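Alpha-fucosidase (PDB 2EAE) probably hydrolyses terminal alpha-1,2-linked L-fucose from glycans, the present chain being the catalytic domain of a larger bifidobacterial fucosidase. Local coordinates at residues N213-G218 / A404-H409. The protein carries 1 engineered substitution. Numbering follows the deposited sequence.
Sequences NYSKTG and AGDNAH. With GAL (beta-D-galactopyranose), chain B.
Asp406 CG lies anti to its carbonyl carbon (chi1 -83°), as does Ser215 OG (chi1 -65°), each beside its own backbone N, and the carboxylate thereby meets both the main chain and the hydroxyl of Ser215. The pair joins the N-terminal antiparallel beta domain, at the start of edge strand 216-223, to a loop of the helical catalytic barrel of this family 95 glycosidase. Ser215 N donates to Asp406 OD1 (3.2 Å) along a bent path of 145°, while Ser215 OG donates to OD2 of the same carboxylate at 2.8 Å. Both donors arrive on the syn side, somewhat out of the carboxylate plane, so two bonds limit its rotation. Replacing Asp406 by alanine is likely to leave Ser215 N and OG without these acceptors and the hydroxyl freer to turn. Beside this polar pair, the edge of the Tyr214 ring meets Ala404, CD2 lying 3.9 Å from CB, and Tyr214 OH bonds to the carbonyl of Trp138. Further along the loop His409 reaches the bound galactose, its CE1 3.4 Å from sugar C6. A water donates to both Ser215 O and Asp406 OD1, lying 2.8 Å from the latter.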
ATOM      1  N   ASN A 213      23.141 -11.927   9.116  1.00 35.21           N
ATOM      2  CA  ASN A 213      23.706 -10.861   8.312  1.00 33.90           C
ATOM      3  C   ASN A 213      23.468  -9.418   8.811  1.00 34.02           C
ATOM      4  O   ASN A 213      23.841  -8.456   8.150  1.00 33.79           O
ATOM      5  CB  ASN A 213      23.260 -10.996   6.855  1.00 34.54           C
ATOM      6  CG  ASN A 213      24.185 -10.304   5.915  1.00 34.47           C
ATOM      7  OD1 ASN A 213      23.760  -9.672   4.950  1.00 39.04           O
ATOM      8  ND2 ASN A 213      25.476 -10.394   6.195  1.00 35.20           N
ATOM      9  N   TYR A 214      22.833  -9.242   9.957  1.00 33.56           N
ATOM     10  CA  TYR A 214      22.964  -7.923  10.565  1.00 34.38           C
ATOM     11  C   TYR A 214      23.942  -7.941  11.732  1.00 35.13           C
ATOM     12  O   TYR A 214      23.973  -8.909  12.499  1.00 34.91           O
ATOM     13  CB  TYR A 214      21.625  -7.272  10.928  1.00 32.85           C
ATOM     14  CG  TYR A 214      20.658  -8.036  11.783  1.00 32.67           C
ATOM     15  CD1 TYR A 214      20.707  -7.944  13.175  1.00 30.75           C
ATOM     16  CD2 TYR A 214      19.631  -8.803  11.208  1.00 30.54           C
ATOM     17  CE1 TYR A 214      19.810  -8.608  13.972  1.00 29.41           C
ATOM     18  CE2 TYR A 214      18.722  -9.468  12.017  1.00 29.04           C
ATOM     19  CZ  TYR A 214      18.825  -9.363  13.397  1.00 30.77           C
ATOM     20  OH  TYR A 214      17.930 -10.002  14.209  1.00 33.23           O
ATOM     21  N   SER A 215      24.732  -6.874  11.845  1.00 37.03           N
ATOM     22  CA  SER A 215      25.617  -6.648  13.015  1.00 38.98           C
ATOM     23  C   SER A 215      24.832  -6.569  14.308  1.00 39.81           C
ATOM     24  O   SER A 215      23.749  -5.980  14.344  1.00 39.58           O
ATOM     25  CB  SER A 215      26.360  -5.319  12.895  1.00 38.93           C
ATOM     26  OG  SER A 215      27.247  -5.313  11.811  1.00 42.77           O
ATOM     27  N   LYS A 216      25.378  -7.148  15.375  1.00 40.68           N
ATOM     28  CA  LYS A 216      24.837  -6.940  16.713  1.00 41.80           C
ATOM     29  C   LYS A 216      25.906  -6.681  17.755  1.00 42.58           C
ATOM     30  O   LYS A 216      27.105  -6.807  17.495  1.00 42.53           O
ATOM     31  CB  LYS A 216      23.943  -8.085  17.203  1.00 42.01           C
ATOM     32  CG  LYS A 216      24.160  -9.426  16.586  1.00 42.92           C
ATOM     33  CD  LYS A 216      23.067  -9.691  15.604  1.00 42.72           C
ATOM     34  CE  LYS A 216      22.930 -11.157  15.343  1.00 40.85           C
ATOM     35  NZ  LYS A 216      22.887 -11.386  13.885  1.00 40.41           N
ATOM     36  N   THR A 217      25.412  -6.332  18.935  1.00 43.15           N
ATOM     37  CA  THR A 217      26.188  -6.025  20.124  1.00 43.65           C
ATOM     38  C   THR A 217      25.514  -6.767  21.266  1.00 43.79           C
ATOM     39  O   THR A 217      24.304  -6.601  21.511  1.00 43.32           O
ATOM     40  CB  THR A 217      26.171  -4.519  20.407  1.00 43.64           C
ATOM     41  OG1 THR A 217      26.771  -3.821  19.309  1.00 44.71           O
ATOM     42  CG2 THR A 217      26.933  -4.201  21.664  1.00 44.68           C
ATOM     43  N   GLY A 218      26.295  -7.611  21.943  1.00 44.15           N
ATOM     44  CA  GLY A 218      25.833  -8.367  23.099  1.00 44.03           C
ATOM     45  C   GLY A 218      24.587  -9.217  22.935  1.00 44.53           C
ATOM     46  O   GLY A 218      23.727  -9.224  23.819  1.00 44.24           O
ATOM     47  N   ALA A 404      18.534  -9.706   4.941  1.00 26.60           N
ATOM     48  CA  ALA A 404      19.009  -8.708   5.905  1.00 28.20           C
ATOM     49  C   ALA A 404      20.423  -8.288   5.547  1.00 28.90           C
ATOM     50  O   ALA A 404      21.222  -9.076   5.048  1.00 29.45           O
ATOM     51  CB  ALA A 404      18.981  -9.248   7.352  1.00 27.77           C
ATOM     52  N   GLY A 405      20.718  -7.028   5.798  1.00 29.85           N
ATOM     53  CA  GLY A 405      22.051  -6.479   5.677  1.00 29.26           C
ATOM     54  C   GLY A 405      21.941  -5.141   6.360  1.00 30.31           C
ATOM     55  O   GLY A 405      20.836  -4.610   6.520  1.00 29.55           O
ATOM     56  N   ASP A 406      23.068  -4.591   6.788  1.00 29.61           N
ATOM     57  CA  ASP A 406      23.043  -3.336   7.553  1.00 29.87           C
ATOM     58  C   ASP A 406      22.702  -2.104   6.721  1.00 29.27           C
ATOM     59  O   ASP A 406      21.979  -1.231   7.177  1.00 30.10           O
ATOM     60  CB  ASP A 406      24.381  -3.129   8.276  1.00 30.02           C
ATOM     61  CG  ASP A 406      24.463  -3.892   9.589  1.00 30.63           C
ATOM     62  OD1 ASP A 406      23.483  -4.504  10.023  1.00 34.56           O
ATOM     63  OD2 ASP A 406      25.529  -3.864  10.224  1.00 37.14           O
ATOM     64  N   ASN A 407      23.206  -2.049   5.497  1.00 28.81           N
ATOM     65  CA  ASN A 407      23.161  -0.843   4.702  1.00 28.56           C
ATOM     66  C   ASN A 407      22.029  -0.808   3.666  1.00 28.08           C
ATOM     67  O   ASN A 407      21.559  -1.859   3.213  1.00 27.27           O
ATOM     68  CB  ASN A 407      24.505  -0.638   4.019  1.00 29.51           C
ATOM     69  CG  ASN A 407      25.551  -0.083   4.986  1.00 30.16           C
ATOM     70  OD1 ASN A 407      25.303  -0.005   6.195  1.00 29.88           O
ATOM     71  ND2 ASN A 407      26.697   0.322   4.458  1.00 29.64           N
ATOM     72  N   ALA A 408      21.628   0.408   3.286  1.00 26.80           N
ATOM     73  CA  ALA A 408      20.638   0.573   2.233  1.00 25.96           C
ATOM     74  C   ALA A 408      21.273   0.177   0.910  1.00 26.47           C
ATOM     75  O   ALA A 408      22.517   0.178   0.777  1.00 26.28           O
ATOM     76  CB  ALA A 408      20.153   1.981   2.179  1.00 25.41           C
ATOM     77  N   HIS A 409      20.417  -0.176  -0.048  1.00 25.54           N
ATOM     78  CA  HIS A 409      20.820  -0.576  -1.388  1.00 26.92           C
ATOM     79  C   HIS A 409      21.724  -1.818  -1.349  1.00 27.30           C
ATOM     80  O   HIS A 409      22.636  -1.975  -2.170  1.00 27.78           O
ATOM     81  CB  HIS A 409      21.444   0.610  -2.130  1.00 26.25           C
ATOM     82  CG  HIS A 409      20.590   1.843  -2.103  1.00 28.88           C
ATOM     83  ND1 HIS A 409      19.392   1.936  -2.783  1.00 29.52           N
ATOM     84  CD2 HIS A 409      20.750   3.022  -1.462  1.00 29.09           C
ATOM     85  CE1 HIS A 409      18.857   3.127  -2.564  1.00 30.99           C
ATOM     86  NE2 HIS A 409      19.656   3.801  -1.757  1.00 33.46           N
TER
HETATM   87  C1  GAL B   2      15.952   1.864  -8.595  0.70 17.62           C
HETATM   88  C2  GAL B   2      14.572   2.389  -8.167  0.70 14.48           C
HETATM   89  C3  GAL B   2      14.682   3.811  -7.596  0.70 14.81           C
HETATM   90  C4  GAL B   2      15.733   3.810  -6.470  0.70 11.83           C
HETATM   91  C5  GAL B   2      17.065   3.273  -7.010  0.70 15.98           C
HETATM   92  C6  GAL B   2      18.062   3.138  -5.878  0.70 17.25           C
HETATM   93  O2  GAL B   2      13.627   2.302  -9.208  0.70 19.63           O
HETATM   94  O3  GAL B   2      13.420   4.153  -7.077  0.70 11.06           O
HETATM   95  O4  GAL B   2      15.285   2.985  -5.420  0.70 12.28           O
HETATM   96  O5  GAL B   2      16.854   1.972  -7.525  0.70 16.46           O
HETATM   97  O6  GAL B   2      19.342   2.893  -6.444  0.70 23.11           O
HETATM   98  O   HOH W   1      23.025  -3.744  12.666  1.00 28.86           O